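Local coordinates for conserved hypothetical protein (Agrobacterium tumefaciens, PDB 2FEX) that is of unknown function but belongs to the DJ-1/PfpI superfamily, whose members share a flavodoxin-like fold and include chaperones, proteases and glyoxalases, at residues A[125-129]-A[130-134]; A[71-74]-A[75-79]; A[170-173]-A[174-178]; A[162-165]-A[166-169]. All coordinates share one frame; numbering follows the deposited sequence.

Contact 1 (A[125-129]-A[130-134])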
loop_
_atom_site.group_PDB
_atom_site.type_symbol
_atom_site.label_atom_id
_atom_site.label_comp_id
_atom_site.label_asym_id
_atom_site.label_seq_id
_atom_site.Cartn_x
_atom_site.Cartn_y
_atom_site.Cartn_z
ATOM N N SER A 125 -22.125 6.584 5.192
ATOM C CA SER A 125 -21.432 6.539 3.891
ATOM C C SER A 125 -22.214 5.707 2.878
ATOM O O SER A 125 -22.369 6.125 1.722
ATOM C CB SER A 125 -19.993 6.035 4.033
ATOM O OG SER A 125 -19.259 6.867 4.912
ATOM N N HIS A 126 -22.741 4.554 3.313
ATOM C CA HIS A 126 -23.549 3.734 2.402
ATOM C C HIS A 126 -24.890 4.405 2.081
ATOM O O HIS A 126 -25.372 4.381 0.953
ATOM C CB HIS A 126 -23.777 2.335 3.012
ATOM C CG HIS A 126 -22.546 1.445 2.946
ATOM N ND1 HIS A 126 -21.290 1.911 2.608
ATOM C CD2 HIS A 126 -22.395 0.122 3.226
ATOM C CE1 HIS A 126 -20.419 0.905 2.633
ATOM N NE2 HIS A 126 -21.060 -0.190 3.041
ATOM N N LYS A 127 -25.475 5.011 3.102
ATOM C CA LYS A 127 -26.811 5.626 2.989
ATOM C C LYS A 127 -26.800 6.841 2.075
ATOM O O LYS A 127 -27.885 7.288 1.636
ATOM C CB LYS A 127 -27.398 5.957 4.400
ATOM C CG LYS A 127 -27.797 4.649 5.144
ATOM C CD LYS A 127 -28.414 4.880 6.543
ATOM C CE LYS A 127 -29.676 5.712 6.497
ATOM N NZ LYS A 127 -30.846 4.968 5.987
ATOM N N ALA A 128 -25.613 7.381 1.794
ATOM C CA ALA A 128 -25.492 8.536 0.831
ATOM C C ALA A 128 -25.940 8.099 -0.572
ATOM O O ALA A 128 -26.289 8.953 -1.398
ATOM C CB ALA A 128 -24.116 9.048 0.792
ATOM N N TYR A 129 -25.928 6.782 -0.825
ATOM C CA TYR A 129 -26.428 6.211 -2.109
ATOM C C TYR A 129 -27.899 5.750 -2.004
ATOM O O TYR A 129 -28.215 4.789 -1.280
ATOM C CB TYR A 129 -25.540 4.986 -2.463
ATOM C CG TYR A 129 -24.148 5.369 -2.893
ATOM C CD1 TYR A 129 -23.837 5.473 -4.256
ATOM C CD2 TYR A 129 -23.148 5.660 -1.950
ATOM C CE1 TYR A 129 -22.550 5.848 -4.668
ATOM C CE2 TYR A 129 -21.845 6.054 -2.345
ATOM C CZ TYR A 129 -21.568 6.132 -3.728
ATOM O OH TYR A 129 -20.312 6.522 -4.117
ATOM N N PRO A 130 -28.833 6.395 -2.751
ATOM C CA PRO A 130 -30.255 6.001 -2.635
ATOM C C PRO A 130 -30.575 4.554 -2.970
ATOM O O PRO A 130 -31.527 3.985 -2.435
ATOM C CB PRO A 130 -30.997 6.949 -3.622
ATOM C CG PRO A 130 -30.020 7.836 -4.139
ATOM C CD PRO A 130 -28.614 7.511 -3.672
ATOM N N ALA A 131 -29.757 3.921 -3.813
ATOM C CA ALA A 131 -29.977 2.510 -4.143
ATOM C C ALA A 131 -29.591 1.549 -3.021
ATOM O O ALA A 131 -29.895 0.363 -3.111
ATOM C CB ALA A 131 -29.237 2.121 -5.505
ATOM N N TYR A 132 -28.878 2.050 -1.998
ATOM C CA TYR A 132 -28.442 1.160 -0.921
ATOM C C TYR A 132 -29.630 0.863 -0.027
ATOM O O TYR A 132 -30.158 1.756 0.619
ATOM C CB TYR A 132 -27.373 1.864 -0.108
ATOM C CG TYR A 132 -27.029 1.127 1.150
ATOM C CD1 TYR A 132 -26.307 -0.066 1.099
ATOM C CD2 TYR A 132 -27.390 1.662 2.401
ATOM C CE1 TYR A 132 -25.959 -0.744 2.289
ATOM C CE2 TYR A 132 -27.053 1.019 3.613
ATOM C CZ TYR A 132 -26.334 -0.189 3.552
ATOM O OH TYR A 132 -25.998 -0.785 4.748
ATOM N N ARG A 133 -30.070 -0.389 -0.036
ATOM C CA ARG A 133 -31.198 -0.825 0.797
ATOM C C ARG A 133 -30.774 -1.903 1.796
ATOM O O ARG A 133 -31.634 -2.653 2.336
ATOM C CB ARG A 133 -32.362 -1.304 -0.106
ATOM C CG ARG A 133 -32.824 -0.272 -1.180
ATOM C CD ARG A 133 -33.352 0.997 -0.503
ATOM N NE ARG A 133 -34.456 0.648 0.398
ATOM C CZ ARG A 133 -34.815 1.314 1.504
ATOM N NH1 ARG A 133 -34.173 2.415 1.896
ATOM N NH2 ARG A 133 -35.846 0.868 2.216
ATOM N N GLY A 134 -29.473 -1.952 2.092
ATOM C CA GLY A 134 -28.897 -3.003 2.956
ATOM C C GLY A 134 -28.719 -2.653 4.445
ATOM O O GLY A 134 -28.035 -3.390 5.166
HETATM O O HOH W 1 -29.699 4.465 1.166
#

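Contact 2 (A[71-74]-A[75-79])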
loop_
_atom_site.group_PDB
_atom_site.type_symbol
_atom_site.label_atom_id
_atom_site.label_comp_id
_atom_site.label_asym_id
_atom_site.label_seq_id
_atom_site.Cartn_x
_atom_site.Cartn_y
_atom_site.Cartn_z
ATOM N N GLY A 71 -10.760 1.970 -2.735
ATOM C CA GLY A 71 -11.297 3.312 -2.644
ATOM C C GLY A 71 -10.334 4.372 -3.119
ATOM O O GLY A 71 -9.375 4.065 -3.879
ATOM N N GLY A 72 -10.591 5.628 -2.694
ATOM C CA GLY A 72 -9.788 6.728 -3.234
ATOM C C GLY A 72 -10.706 7.921 -3.405
ATOM O O GLY A 72 -11.851 7.884 -2.898
ATOM N N LEU A 73 -10.207 8.963 -4.072
ATOM C CA LEU A 73 -10.933 10.272 -3.963
ATOM C C LEU A 73 -11.909 10.539 -5.098
ATOM O O LEU A 73 -12.557 11.613 -5.134
ATOM C CB LEU A 73 -9.912 11.394 -3.973
ATOM C CG LEU A 73 -8.908 11.336 -2.833
ATOM C CD1 LEU A 73 -7.897 12.494 -2.946
ATOM C CD2 LEU A 73 -9.545 11.322 -1.418
ATOM N N SER A 74 -11.982 9.641 -6.078
ATOM C CA SER A 74 -12.854 9.960 -7.249
ATOM C C SER A 74 -14.310 10.196 -6.859
ATOM O O SER A 74 -14.959 11.117 -7.368
ATOM C CB SER A 74 -12.756 8.900 -8.387
ATOM O OG SER A 74 -13.150 7.622 -7.900
ATOM N N TRP A 75 -14.802 9.379 -5.925
ATOM C CA TRP A 75 -16.213 9.583 -5.459
ATOM C C TRP A 75 -16.456 10.974 -4.885
ATOM O O TRP A 75 -17.369 11.687 -5.358
ATOM C CB TRP A 75 -16.620 8.439 -4.523
ATOM C CG TRP A 75 -16.610 7.123 -5.294
ATOM C CD1 TRP A 75 -17.639 6.570 -6.038
ATOM C CD2 TRP A 75 -15.508 6.254 -5.421
ATOM N NE1 TRP A 75 -17.210 5.414 -6.641
ATOM C CE2 TRP A 75 -15.908 5.176 -6.265
ATOM C CE3 TRP A 75 -14.195 6.269 -4.912
ATOM C CZ2 TRP A 75 -15.021 4.100 -6.597
ATOM C CZ3 TRP A 75 -13.302 5.234 -5.254
ATOM C CH2 TRP A 75 -13.709 4.170 -6.097
ATOM N N GLU A 76 -15.601 11.413 -3.948
ATOM C CA GLU A 76 -15.822 12.704 -3.307
ATOM C C GLU A 76 -15.588 13.840 -4.288
ATOM O O GLU A 76 -16.178 14.918 -4.126
ATOM C CB GLU A 76 -14.971 12.887 -2.074
ATOM C CG GLU A 76 -13.528 12.798 -2.251
ATOM C CD GLU A 76 -12.874 12.521 -0.904
ATOM O OE1 GLU A 76 -12.930 11.333 -0.420
ATOM O OE2 GLU A 76 -12.344 13.511 -0.354
ATOM N N LYS A 77 -14.757 13.586 -5.301
ATOM C CA LYS A 77 -14.457 14.601 -6.323
ATOM C C LYS A 77 -15.535 14.662 -7.418
ATOM O O LYS A 77 -15.506 15.572 -8.288
ATOM C CB LYS A 77 -13.070 14.361 -6.933
ATOM C CG LYS A 77 -11.920 14.717 -5.976
ATOM C CD LYS A 77 -10.555 14.217 -6.537
ATOM C CE LYS A 77 -9.391 14.604 -5.632
ATOM N NZ LYS A 77 -9.498 16.011 -5.156
ATOM N N GLY A 78 -16.475 13.715 -7.369
ATOM C CA GLY A 78 -17.603 13.665 -8.311
ATOM C C GLY A 78 -17.225 13.184 -9.705
ATOM O O GLY A 78 -17.971 13.451 -10.701
ATOM N N THR A 79 -16.103 12.472 -9.811
ATOM C CA THR A 79 -15.621 11.949 -11.101
ATOM C C THR A 79 -15.508 10.412 -11.114
ATOM O O THR A 79 -14.763 9.844 -11.918
ATOM C CB THR A 79 -14.222 12.506 -11.459
ATOM O OG1 THR A 79 -13.271 12.112 -10.450
ATOM C CG2 THR A 79 -14.273 14.014 -11.608
HETATM O O HOH W 2 -14.026 9.526 -2.395
#

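Contact 3 (A[170-173]-A[174-178])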
loop_
_atom_site.group_PDB
_atom_site.type_symbol
_atom_site.label_atom_id
_atom_site.label_comp_id
_atom_site.label_asym_id
_atom_site.label_seq_id
_atom_site.Cartn_x
_atom_site.Cartn_y
_atom_site.Cartn_z
ATOM N N GLY A 170 -10.352 -19.490 -1.627
ATOM C CA GLY A 170 -9.727 -20.760 -1.160
ATOM C C GLY A 170 -8.198 -20.688 -1.196
ATOM O O GLY A 170 -7.512 -21.729 -1.298
ATOM N N LEU A 171 -7.636 -19.489 -1.049
ATOM C CA LEU A 171 -6.198 -19.273 -1.134
ATOM C C LEU A 171 -5.541 -18.920 0.197
ATOM O O LEU A 171 -4.355 -18.573 0.209
ATOM C CB LEU A 171 -5.841 -18.153 -2.117
ATOM C CG LEU A 171 -6.306 -18.462 -3.525
ATOM C CD1 LEU A 171 -6.028 -17.184 -4.324
ATOM C CD2 LEU A 171 -5.654 -19.736 -4.115
ATOM N N PHE A 172 -6.290 -18.972 1.299
ATOM C CA PHE A 172 -5.708 -18.546 2.569
ATOM C C PHE A 172 -5.125 -19.752 3.315
ATOM O O PHE A 172 -5.663 -20.188 4.325
ATOM C CB PHE A 172 -6.730 -17.796 3.430
ATOM C CG PHE A 172 -6.132 -17.019 4.549
ATOM C CD1 PHE A 172 -5.270 -15.951 4.308
ATOM C CD2 PHE A 172 -6.467 -17.366 5.900
ATOM C CE1 PHE A 172 -4.724 -15.221 5.407
ATOM C CE2 PHE A 172 -5.974 -16.629 6.980
ATOM C CZ PHE A 172 -5.094 -15.580 6.750
ATOM N N GLY A 173 -4.048 -20.281 2.767
ATOM C CA GLY A 173 -3.348 -21.414 3.387
ATOM C C GLY A 173 -2.333 -20.930 4.403
ATOM O O GLY A 173 -2.274 -19.733 4.765
ATOM N N PRO A 174 -1.460 -21.846 4.838
ATOM C CA PRO A 174 -0.407 -21.513 5.784
ATOM C C PRO A 174 0.539 -20.448 5.248
ATOM O O PRO A 174 0.954 -19.597 6.017
ATOM C CB PRO A 174 0.344 -22.855 5.961
ATOM C CG PRO A 174 -0.583 -23.886 5.486
ATOM C CD PRO A 174 -1.423 -23.265 4.436
ATOM N N GLU A 175 0.868 -20.493 3.958
ATOM C CA GLU A 175 1.761 -19.497 3.345
ATOM C C GLU A 175 1.105 -18.115 3.374
ATOM O O GLU A 175 1.744 -17.142 3.773
ATOM C CB GLU A 175 2.122 -19.856 1.905
ATOM C CG GLU A 175 2.707 -21.271 1.753
ATOM C CD GLU A 175 1.666 -22.348 1.368
ATOM O OE1 GLU A 175 0.444 -22.242 1.691
ATOM O OE2 GLU A 175 2.109 -23.341 0.741
ATOM N N ALA A 176 -0.163 -18.031 2.965
ATOM C CA ALA A 176 -0.868 -16.751 2.989
ATOM C C ALA A 176 -0.978 -16.193 4.405
ATOM O O ALA A 176 -0.728 -14.989 4.627
ATOM C CB ALA A 176 -2.265 -16.860 2.346
ATOM N N GLU A 177 -1.377 -17.053 5.359
ATOM C CA GLU A 177 -1.577 -16.595 6.723
ATOM C C GLU A 177 -0.259 -16.059 7.309
ATOM O O GLU A 177 -0.272 -15.056 8.031
ATOM C CB GLU A 177 -2.195 -17.713 7.596
ATOM C CG GLU A 177 -2.582 -17.274 9.014
ATOM C CD GLU A 177 -3.499 -18.278 9.729
ATOM O OE1 GLU A 177 -3.655 -19.422 9.241
ATOM O OE2 GLU A 177 -4.069 -17.926 10.790
ATOM N N ALA A 178 0.860 -16.717 6.982
ATOM C CA ALA A 178 2.192 -16.309 7.482
ATOM C C ALA A 178 2.606 -14.911 6.976
ATOM O O ALA A 178 3.168 -14.118 7.722
ATOM C CB ALA A 178 3.237 -17.310 7.071
HETATM O O HOH W 3 -4.967 -20.753 7.130
#

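Contact 4 (A[162-165]-A[166-169])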
loop_
_atom_site.group_PDB
_atom_site.type_symbol
_atom_site.label_atom_id
_atom_site.label_comp_id
_atom_site.label_asym_id
_atom_site.label_seq_id
_atom_site.Cartn_x
_atom_site.Cartn_y
_atom_site.Cartn_z
ATOM N N ALA A 162 -7.710 -7.978 2.667
ATOM C CA ALA A 162 -6.920 -8.937 1.908
ATOM C C ALA A 162 -7.191 -10.384 2.333
ATOM O O ALA A 162 -7.346 -11.279 1.481
ATOM C CB ALA A 162 -5.430 -8.614 2.004
ATOM N N VAL A 163 -7.261 -10.603 3.640
ATOM C CA VAL A 163 -7.424 -11.977 4.173
ATOM C C VAL A 163 -8.798 -12.500 3.685
ATOM O O VAL A 163 -8.891 -13.649 3.247
ATOM C CB VAL A 163 -7.380 -11.961 5.700
ATOM C CG1 VAL A 163 -7.935 -13.278 6.266
ATOM C CG2 VAL A 163 -5.946 -11.610 6.183
ATOM N N GLU A 164 -9.850 -11.662 3.741
ATOM C CA GLU A 164 -11.195 -12.175 3.378
ATOM C C GLU A 164 -11.288 -12.479 1.867
ATOM O O GLU A 164 -11.980 -13.422 1.466
ATOM C CB GLU A 164 -12.308 -11.212 3.793
ATOM C CG GLU A 164 -12.471 -11.083 5.311
ATOM C CD GLU A 164 -12.948 -12.394 5.993
ATOM O OE1 GLU A 164 -13.387 -13.385 5.318
ATOM O OE2 GLU A 164 -12.861 -12.440 7.244
ATOM N N ILE A 165 -10.563 -11.702 1.041
ATOM C CA ILE A 165 -10.536 -11.965 -0.402
ATOM C C ILE A 165 -9.855 -13.293 -0.634
ATOM O O ILE A 165 -10.388 -14.173 -1.366
ATOM C CB ILE A 165 -9.791 -10.845 -1.147
ATOM C CG1 ILE A 165 -10.688 -9.583 -1.088
ATOM C CG2 ILE A 165 -9.449 -11.225 -2.600
ATOM C CD1 ILE A 165 -9.990 -8.261 -1.434
ATOM N N LEU A 166 -8.702 -13.475 0.017
ATOM C CA LEU A 166 -7.991 -14.744 -0.113
ATOM C C LEU A 166 -8.793 -15.946 0.399
ATOM O O LEU A 166 -8.817 -16.969 -0.266
ATOM C CB LEU A 166 -6.648 -14.681 0.590
ATOM C CG LEU A 166 -5.669 -13.708 -0.088
ATOM C CD1 LEU A 166 -4.431 -13.669 0.756
ATOM C CD2 LEU A 166 -5.396 -14.105 -1.579
ATOM N N LYS A 167 -9.459 -15.793 1.536
ATOM C CA LYS A 167 -10.315 -16.881 2.036
ATOM C C LYS A 167 -11.425 -17.221 1.047
ATOM O O LYS A 167 -11.675 -18.412 0.788
ATOM C CB LYS A 167 -10.936 -16.527 3.387
ATOM C CG LYS A 167 -9.885 -16.503 4.531
ATOM C CD LYS A 167 -10.618 -16.191 5.836
ATOM C CE LYS A 167 -9.706 -16.493 7.025
ATOM N NZ LYS A 167 -10.379 -16.273 8.354
ATOM N N SER A 168 -12.102 -16.192 0.514
ATOM C CA SER A 168 -13.185 -16.404 -0.479
ATOM C C SER A 168 -12.708 -17.243 -1.669
ATOM O O SER A 168 -13.454 -18.107 -2.205
ATOM C CB SER A 168 -13.756 -15.083 -0.994
ATOM O OG SER A 168 -14.738 -15.311 -2.009
ATOM N N LEU A 169 -11.463 -17.008 -2.079
ATOM C CA LEU A 169 -10.862 -17.698 -3.214
ATOM C C LEU A 169 -10.219 -19.058 -2.877
ATOM O O LEU A 169 -9.654 -19.716 -3.780
ATOM C CB LEU A 169 -9.857 -16.758 -3.916
ATOM C CG LEU A 169 -10.480 -15.506 -4.559
ATOM C CD1 LEU A 169 -9.392 -14.522 -5.003
ATOM C CD2 LEU A 169 -11.322 -15.924 -5.783
#

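Contact 1 (A[125-129]-A[130-134])
A type I beta turn from Tyr129 to Tyr132 carries the chain away from helix 123-127 and folds Tyr132 back against His126. Tyr132 N donates to Tyr129 O at 2.9 Å, with the N-H...O angle at 160°. The donor lies above the carbonyl plane. A water lies 2.9 Å from Tyr129 O and 2.8 Å from Tyr132 O and can donate to either, though it has more acceptors than protons in reach. His126 CB sits over one face, 3.5 Å from the centroid of the Tyr132 ring and almost on the normal, a CH-pi contact. The imidazole turns its edge to the same ring in a T-shaped pair, with centroids 5.2 Å apart and planes at 72°. CG of Tyr132 is anti to the backbone N (chi1 170°), which lays the ring beside the helix end. Gly134 N lies over the opposite face. Lys127 CG is 4.0 Å from Tyr132 CE2, while Lys127 NZ forms a salt bridge with Glu135. All three polar side-chain atoms of the pair have partners: His126 ND1 bonds Ser105 OG, His126 NE2 bonds Thr119 O, and Tyr132 OH bonds His118 NE2. The imidazole bonds would fix that ring's turn; the His118 bond holds the tyrosine hydroxyl.

Contact 2 (A[71-74]-A[75-79])
One water is gripped by Gly72 O, Glu76 N and Glu76 OE1 where the loop enters the helix. It donates to Gly72 O at 2.8 Å and to Glu76 OE1 at 2.9 Å, and it accepts from Glu76 N. It thus ties the loop after strand 66-69 to the short helix 74-77, which closes in a Schellman motif at Gly78. With chi1 at 59°, Glu76 CG is tucked over its own backbone, and the carboxylate comes back toward the loop. There it also meets Leu73, whose CD2 is 3.5 Å from Glu76 OE1. Lys77 N donates to Leu73 O at 3.0 Å. The aliphatic part of Lys77 crosses Leu73, with CE against CB and CD1. At the helix end, Gly78 N bonds Trp75 O, and Thr79 N donates to Ser74 O at 3.0 Å. Gly78 takes positive phi, which suits glycine. At Gly72 a side chain would run into the carbonyl O of Gly71. Trp75 turns back along the loop, its edge meeting Gly72 O in the ring plane. Its indole also packs on Ala102, Ala103 and Ala106 of helix 102-109. The loop itself is anchored by Gly71 N, which bonds Glu16 OE1, and Leu73 touches Ser26 of the second subunit. Ser74 OG stands over one face of the indole, nearer its rim than its centre and 3.4 Å from Trp75 CE3.

Contact 3 (A[170-173]-A[174-178])
Phe172 and Glu177 both hold CG anti to the backbone N (chi1 -164° and -174°), and their side chains meet at the start of helix 174-180. Phe172 CZ is 3.7 Å from Glu177 CB, and that CB makes an off-centre CH-pi contact, 30° from the ring normal. Phe172 CD1 touches Ala176 CB, also at 3.7 Å. The extended Glu177 chain crosses the ring at a slant, and Glu177 CD is still 4.0 Å from Phe172 CE2. Glu177 OE1 accepts from a water at 2.8 Å. The same water donates to Phe172 O, joining the carboxylate to the loop backbone. Gly173 is the N-cap residue. Gly173 O accepts from Glu177 N at 2.9 Å, a nearly straight bond that opens the helix. Phe172 is the centre of an inverse gamma turn, in which Gly173 N bonds weakly to Leu171 O. That same Leu171 O lies 3.4 Å from Ala176 CB. The loop starts at Gly170, where a Schellman motif ends the preceding helix. Phe172 packs on Val163 and Lys167 of helix 158-168, Leu171 reaches Thr2 and Val30, and Ala176 meets Leu28, which places the turn between the two helices.

Contact 4 (A[162-165]-A[166-169])
Ala162 O accepts from Leu166 N at 3.0 Å, with a nearly straight N-H...O angle of 170°. Leu166 CG is 3.3 Å from Ala162 O. Val163 O is next, and accepts from Lys167 N at 2.8 Å. The two side chains here lie side by side and point the same way. Val163 CG1, anti to its own N (chi1 164°), touches Lys167 CE at 3.7 Å. The lysine is extended beyond CG, and its methylenes run past the valine methyl.

These steps belong to helix 158-168, which packs against the central sheet of the flavodoxin-like fold. One side of the helix meets strand 96-100 and another meets helix 174-180, where Leu180 lies against Val163 and Leu166.

Glu164 O accepts from Ser168 N at 2.9 Å. The Glu164 side chain bends at chi2, and Glu164 OE1 comes within 4.0 Å of Lys167 CD. The charged ends do not touch: Glu164 OE2 and Lys167 NZ stay 4.7 Å apart, so any attraction between them acts without direct contact. Ile165 O takes the last bond, from Leu169 N at 3.1 Å. This one is more bent, with an angle of 146°, where the helix gives way to the loop. Ile165 CG2 and Leu169 CD1 run alongside each other on the sheet side. Ile165 packs on Leu96 and Ala98, Leu169 also rests on Leu96, and Ala162, Ile165 and Leu166 all meet Leu20 of helix 18-27.

In the fold
The four contacts form two pairs. Contacts 3 and 4 share one helix end: their centres are 9 Å apart, and Leu171 N probably bonds Leu166 O (2.9 Å). Contacts 1 and 2 have centres 16 Å apart and meet where Tyr129 OH lies 3.3 Å from Trp75 CD1. Contacts 2 and 4 lie on opposite sides of the chain's centre, with nearest atoms about 10 Å apart. Gly99, Cys101 and Ala103 fit a nucleophile elbow, consistent with the reactive cysteine of this superfamily. Gly71 of contact 2 touches these residues; Ile165 of contact 4 lies near them without touching.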